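Local coordinates for possible transcriptional regulator, ArsR family protein (PDB 2OQG) that probably acts as a DNA-binding transcriptional regulator of the ArsR family, built on a winged helix-turn-helix fold, at residues S13-L27 against K53-E65. Numbering follows the deposited sequence. Where two conformers were deposited one is given.
Sequences SVFAALSDETRWEIL and KHLNALQACGLVE
R23 and H54 form the polar end of this contact: R23 NH1 donates to H54 ND1 over 3.1 Å (N-H...N 148°). The donor lies in the imidazole plane, at the ring edge, whereas the guanidinium is turned well out of the ring plane. The arginine chain bends about its CG-CD bond (chi3 -73°), which brings the edge of the guanidinium against the carbonyls of A16 and A17. There NE donates to A17 O at 2.8 Å, in the carbonyl plane on a lone pair, and NH2 reaches A16 O from above its carbonyl plane. Three N-H groups thus fix its rotation, and D20 CB lies over one face. With an alanine here, H54 ND1 and the carbonyl of A17 would probably each lose their arginine donor, and a gap would open beside L58.

The H54 ring is also met obliquely by T22 CG2 and by I26 CD1, whose nearest atom is H54 CB at 3.7 Å. D20 N-caps helix 21-32, its OD2 accepting from R23 N through the anti lone pair.

L58 is a knob among A17, R23, I26 and L27: CD1 faces I26 CG2 (3.9 Å), while CD2 touches both A17 CB and R23 CD. Further along, C61 SG packs on A17 CB, and L63 CD1 meets both A17 CB and L18 CD2, the latter at 3.7 Å. L27 CD2 touches V64 CG2 at 3.6 Å. One water bridges S13 OG and A60 O.

The axes of segments 21-27 and 53-60, parts of helices 21-32 and 48-60, approach to 10.7 Å and cross at -77° within the helix-turn-helix domain. A Schellman motif with G62 at C-prime ends helix 48-60 and leads into strand 64-69 of the wing. Helix 80-107 packs on V14, L18 and L63, strand 72-77 on L27, L55 and V64, and F15 of a second subunit on L18.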
loop_
_atom_site.group_PDB
_atom_site.type_symbol
_atom_site.label_atom_id
_atom_site.label_comp_id
_atom_site.label_asym_id
_atom_site.label_seq_id
_atom_site.Cartn_x
_atom_site.Cartn_y
_atom_site.Cartn_z
ATOM N N SER A 13 9.920 -4.143 24.533
ATOM C CA SER A 13 10.220 -3.202 23.428
ATOM C C SER A 13 9.004 -2.324 23.139
ATOM O O SER A 13 9.153 -1.137 22.850
ATOM C CB SER A 13 10.718 -3.884 22.147
ATOM O OG SER A 13 9.777 -4.766 21.572
ATOM N N VAL A 14 7.805 -2.897 23.282
ATOM C CA VAL A 14 6.594 -2.068 23.133
ATOM C C VAL A 14 6.505 -1.065 24.267
ATOM O O VAL A 14 6.187 0.114 24.010
ATOM C CB VAL A 14 5.321 -2.944 23.029
ATOM C CG1 VAL A 14 4.024 -2.117 23.193
ATOM C CG2 VAL A 14 5.315 -3.666 21.672
ATOM N N PHE A 15 6.706 -1.515 25.517
ATOM C CA PHE A 15 6.644 -0.556 26.612
ATOM C C PHE A 15 7.635 0.580 26.350
ATOM O O PHE A 15 7.308 1.760 26.524
ATOM C CB PHE A 15 6.988 -1.165 27.958
ATOM C CG PHE A 15 6.092 -2.299 28.402
ATOM C CD1 PHE A 15 4.779 -2.435 27.919
ATOM C CD2 PHE A 15 6.525 -3.205 29.413
ATOM C CE1 PHE A 15 3.913 -3.423 28.447
ATOM C CE2 PHE A 15 5.698 -4.246 29.882
ATOM C CZ PHE A 15 4.359 -4.323 29.383
ATOM N N ALA A 16 8.855 0.234 25.958
ATOM C CA ALA A 16 9.870 1.278 25.712
ATOM C C ALA A 16 9.375 2.231 24.594
ATOM O O ALA A 16 9.516 3.469 24.680
ATOM C CB ALA A 16 11.155 0.655 25.302
ATOM N N ALA A 17 8.801 1.653 23.536
ATOM C CA ALA A 17 8.375 2.459 22.398
ATOM C C ALA A 17 7.301 3.455 22.858
ATOM O O ALA A 17 7.334 4.622 22.477
ATOM C CB ALA A 17 7.891 1.587 21.269
ATOM N N LEU A 18 6.394 2.974 23.713
ATOM C CA LEU A 18 5.223 3.761 24.129
ATOM C C LEU A 18 5.574 4.697 25.340
ATOM O O LEU A 18 4.704 5.365 25.874
ATOM C CB LEU A 18 4.112 2.796 24.524
ATOM C CG LEU A 18 3.562 1.941 23.380
ATOM C CD1 LEU A 18 2.302 1.154 23.807
ATOM C CD2 LEU A 18 3.220 2.816 22.158
ATOM N N SER A 19 6.839 4.715 25.772
ATOM C CA SER A 19 7.195 5.500 26.938
ATOM C C SER A 19 7.571 6.934 26.555
ATOM O O SER A 19 7.921 7.735 27.438
ATOM C CB SER A 19 8.400 4.879 27.622
ATOM O OG SER A 19 9.572 5.069 26.836
ATOM N N ASP A 20 7.471 7.242 25.257
ATOM C CA ASP A 20 7.907 8.539 24.713
ATOM C C ASP A 20 6.775 9.293 24.062
ATOM O O ASP A 20 6.169 8.775 23.152
ATOM C CB ASP A 20 8.974 8.278 23.680
ATOM C CG ASP A 20 9.556 9.544 23.130
ATOM O OD1 ASP A 20 10.411 10.129 23.796
ATOM O OD2 ASP A 20 9.145 9.953 22.026
ATOM N N GLU A 21 6.515 10.521 24.531
ATOM C CA GLU A 21 5.429 11.345 24.005
ATOM C C GLU A 21 5.587 11.609 22.509
ATOM O O GLU A 21 4.625 11.561 21.757
ATOM C CB GLU A 21 5.364 12.669 24.743
ATOM C CG GLU A 21 4.052 13.371 24.531
ATOM C CD GLU A 21 3.871 14.555 25.434
ATOM O OE1 GLU A 21 4.848 14.945 26.121
ATOM O OE2 GLU A 21 2.744 15.094 25.449
ATOM N N THR A 22 6.819 11.839 22.070
ATOM C CA THR A 22 7.071 12.050 20.633
ATOM C C THR A 22 6.642 10.826 19.788
ATOM O O THR A 22 6.089 10.969 18.729
ATOM C CB THR A 22 8.538 12.337 20.384
ATOM O OG1 THR A 22 8.929 13.482 21.164
ATOM C CG2 THR A 22 8.849 12.564 18.858
ATOM N N ARG A 23 6.923 9.610 20.265
ATOM C CA ARG A 23 6.477 8.413 19.536
ATOM C C ARG A 23 4.951 8.346 19.502
ATOM O O ARG A 23 4.418 7.912 18.510
ATOM C CB ARG A 23 7.148 7.143 20.072
ATOM C CG ARG A 23 8.613 7.130 19.591
ATOM C CD ARG A 23 9.270 5.802 19.793
ATOM N NE ARG A 23 9.585 5.512 21.166
ATOM C CZ ARG A 23 10.754 5.793 21.750
ATOM N NH1 ARG A 23 11.715 6.416 21.059
ATOM N NH2 ARG A 23 10.970 5.441 23.019
ATOM N N TRP A 24 4.253 8.770 20.576
ATOM C CA TRP A 24 2.777 8.821 20.531
ATOM C C TRP A 24 2.286 9.815 19.488
ATOM O O TRP A 24 1.278 9.572 18.820
ATOM C CB TRP A 24 2.183 9.161 21.900
ATOM C CG TRP A 24 2.069 7.915 22.796
ATOM C CD1 TRP A 24 2.844 7.597 23.894
ATOM C CD2 TRP A 24 1.136 6.834 22.636
ATOM N NE1 TRP A 24 2.455 6.388 24.412
ATOM C CE2 TRP A 24 1.383 5.908 23.689
ATOM C CE3 TRP A 24 0.140 6.553 21.700
ATOM C CZ2 TRP A 24 0.673 4.700 23.812
ATOM C CZ3 TRP A 24 -0.600 5.387 21.839
ATOM C CH2 TRP A 24 -0.337 4.471 22.900
ATOM N N GLU A 25 2.993 10.935 19.378
ATOM C CA GLU A 25 2.686 11.983 18.376
ATOM C C GLU A 25 2.806 11.391 16.965
ATOM O O GLU A 25 1.970 11.656 16.091
ATOM C CB GLU A 25 3.630 13.201 18.495
ATOM C CG GLU A 25 3.959 13.679 19.919
ATOM C CD GLU A 25 2.809 14.407 20.595
ATOM O OE1 GLU A 25 1.917 14.918 19.882
ATOM O OE2 GLU A 25 2.800 14.484 21.848
ATOM N N ILE A 26 3.858 10.596 16.743
ATOM C CA ILE A 26 4.069 9.937 15.445
ATOM C C ILE A 26 2.990 8.895 15.201
ATOM O O ILE A 26 2.403 8.835 14.111
ATOM C CB ILE A 26 5.508 9.327 15.361
ATOM C CG1 ILE A 26 6.585 10.431 15.373
ATOM C CG2 ILE A 26 5.645 8.295 14.203
ATOM C CD1 ILE A 26 7.987 9.893 15.531
ATOM N N LEU A 27 2.726 8.073 16.215
ATOM C CA LEU A 27 1.742 7.006 16.064
ATOM C C LEU A 27 0.380 7.598 15.723
ATOM O O LEU A 27 -0.335 7.060 14.874
ATOM C CB LEU A 27 1.613 6.151 17.356
ATOM C CG LEU A 27 2.792 5.181 17.478
ATOM C CD1 LEU A 27 2.779 4.505 18.867
ATOM C CD2 LEU A 27 2.790 4.039 16.422
ATOM N N LYS A 53 14.899 7.205 13.336
ATOM C CA LYS A 53 15.224 6.350 14.467
ATOM C C LYS A 53 13.949 5.901 15.180
ATOM O O LYS A 53 13.812 4.717 15.523
ATOM C CB LYS A 53 16.128 7.080 15.478
ATOM C CG LYS A 53 17.573 7.171 15.007
ATOM C CD LYS A 53 18.443 7.813 16.071
ATOM C CE LYS A 53 18.771 9.226 15.684
ATOM N NZ LYS A 53 19.718 9.183 14.528
ATOM N N HIS A 54 13.035 6.847 15.423
ATOM C CA HIS A 54 11.735 6.519 16.049
ATOM C C HIS A 54 10.993 5.511 15.158
ATOM O O HIS A 54 10.409 4.556 15.701
ATOM C CB HIS A 54 10.898 7.763 16.202
ATOM C CG HIS A 54 11.323 8.672 17.315
ATOM N ND1 HIS A 54 11.588 8.232 18.595
ATOM C CD2 HIS A 54 11.527 10.017 17.333
ATOM C CE1 HIS A 54 11.932 9.259 19.355
ATOM N NE2 HIS A 54 11.899 10.355 18.612
ATOM N N LEU A 55 10.956 5.752 13.844
ATOM C CA LEU A 55 10.240 4.839 12.935
ATOM C C LEU A 55 10.829 3.437 12.978
ATOM O O LEU A 55 10.103 2.442 12.993
ATOM C CB LEU A 55 10.195 5.337 11.528
ATOM C CG LEU A 55 9.305 6.544 11.326
ATOM C CD1 LEU A 55 9.624 7.122 9.941
ATOM C CD2 LEU A 55 7.764 6.201 11.508
ATOM N N ASN A 56 12.156 3.359 13.018
ATOM C CA ASN A 56 12.819 2.031 13.042
ATOM C C ASN A 56 12.421 1.310 14.323
ATOM O O ASN A 56 12.135 0.083 14.297
ATOM C CB ASN A 56 14.358 2.182 12.930
ATOM C CG ASN A 56 14.774 2.666 11.563
ATOM O OD1 ASN A 56 13.974 2.620 10.630
ATOM N ND2 ASN A 56 16.029 3.157 11.426
ATOM N N ALA A 57 12.403 2.049 15.434
ATOM C CA ALA A 57 12.064 1.437 16.741
ATOM C C ALA A 57 10.620 0.975 16.702
ATOM O O ALA A 57 10.301 -0.174 17.138
ATOM C CB ALA A 57 12.276 2.410 17.868
ATOM N N LEU A 58 9.746 1.846 16.175
ATOM C CA LEU A 58 8.318 1.461 16.059
ATOM C C LEU A 58 8.088 0.257 15.132
ATOM O O LEU A 58 7.224 -0.618 15.428
ATOM C CB LEU A 58 7.460 2.655 15.624
ATOM C CG LEU A 58 7.418 3.791 16.627
ATOM C CD1 LEU A 58 6.770 5.030 15.972
ATOM C CD2 LEU A 58 6.634 3.361 17.922
ATOM N N GLN A 59 8.801 0.177 14.010
ATOM C CA GLN A 59 8.631 -0.986 13.128
ATOM C C GLN A 59 9.178 -2.244 13.776
ATOM O O GLN A 59 8.595 -3.342 13.626
ATOM C CB GLN A 59 9.339 -0.749 11.786
ATOM C CG GLN A 59 8.813 0.417 11.029
ATOM C CD GLN A 59 9.596 0.664 9.745
ATOM O OE1 GLN A 59 9.349 0.061 8.712
ATOM N NE2 GLN A 59 10.582 1.513 9.845
ATOM N N ALA A 60 10.287 -2.099 14.515
ATOM C CA ALA A 60 10.939 -3.283 15.080
ATOM C C ALA A 60 10.070 -3.966 16.109
ATOM O O ALA A 60 10.235 -5.145 16.353
ATOM C CB ALA A 60 12.334 -2.917 15.718
ATOM N N CYS A 61 9.212 -3.214 16.788
ATOM C CA CYS A 61 8.388 -3.836 17.826
ATOM C C CYS A 61 6.965 -4.032 17.306
ATOM O O CYS A 61 6.089 -4.464 18.066
ATOM C CB CYS A 61 8.442 -2.987 19.103
ATOM S SG CYS A 61 7.562 -1.486 18.935
ATOM N N GLY A 62 6.745 -3.778 16.015
ATOM C CA GLY A 62 5.473 -4.116 15.377
ATOM C C GLY A 62 4.375 -3.073 15.458
ATOM O O GLY A 62 3.223 -3.333 15.063
ATOM N N LEU A 63 4.708 -1.879 15.926
ATOM C CA LEU A 63 3.679 -0.825 16.062
ATOM C C LEU A 63 3.418 -0.046 14.785
ATOM O O LEU A 63 2.378 0.657 14.629
ATOM C CB LEU A 63 4.099 0.167 17.163
ATOM C CG LEU A 63 3.941 -0.413 18.575
ATOM C CD1 LEU A 63 4.608 0.477 19.591
ATOM C CD2 LEU A 63 2.444 -0.498 18.907
ATOM N N VAL A 64 4.383 -0.137 13.872
ATOM C CA VAL A 64 4.338 0.555 12.552
ATOM C C VAL A 64 4.784 -0.385 11.473
ATOM O O VAL A 64 5.700 -1.241 11.696
ATOM C CB VAL A 64 5.247 1.855 12.573
ATOM C CG1 VAL A 64 5.515 2.385 11.214
ATOM C CG2 VAL A 64 4.635 2.880 13.517
ATOM N N GLU A 65 4.156 -0.250 10.286
ATOM C CA GLU A 65 4.681 -0.930 9.122
ATOM C C GLU A 65 4.977 0.077 8.001
ATOM O O GLU A 65 4.255 1.079 7.854
ATOM C CB GLU A 65 3.762 -2.053 8.613
ATOM C CG GLU A 65 2.443 -1.576 8.070
ATOM C CD GLU A 65 1.506 -2.728 7.682
ATOM O OE1 GLU A 65 1.916 -3.918 7.826
ATOM O OE2 GLU A 65 0.327 -2.442 7.276
HETATM O O HOH W 1 11.260 -5.721 19.308
#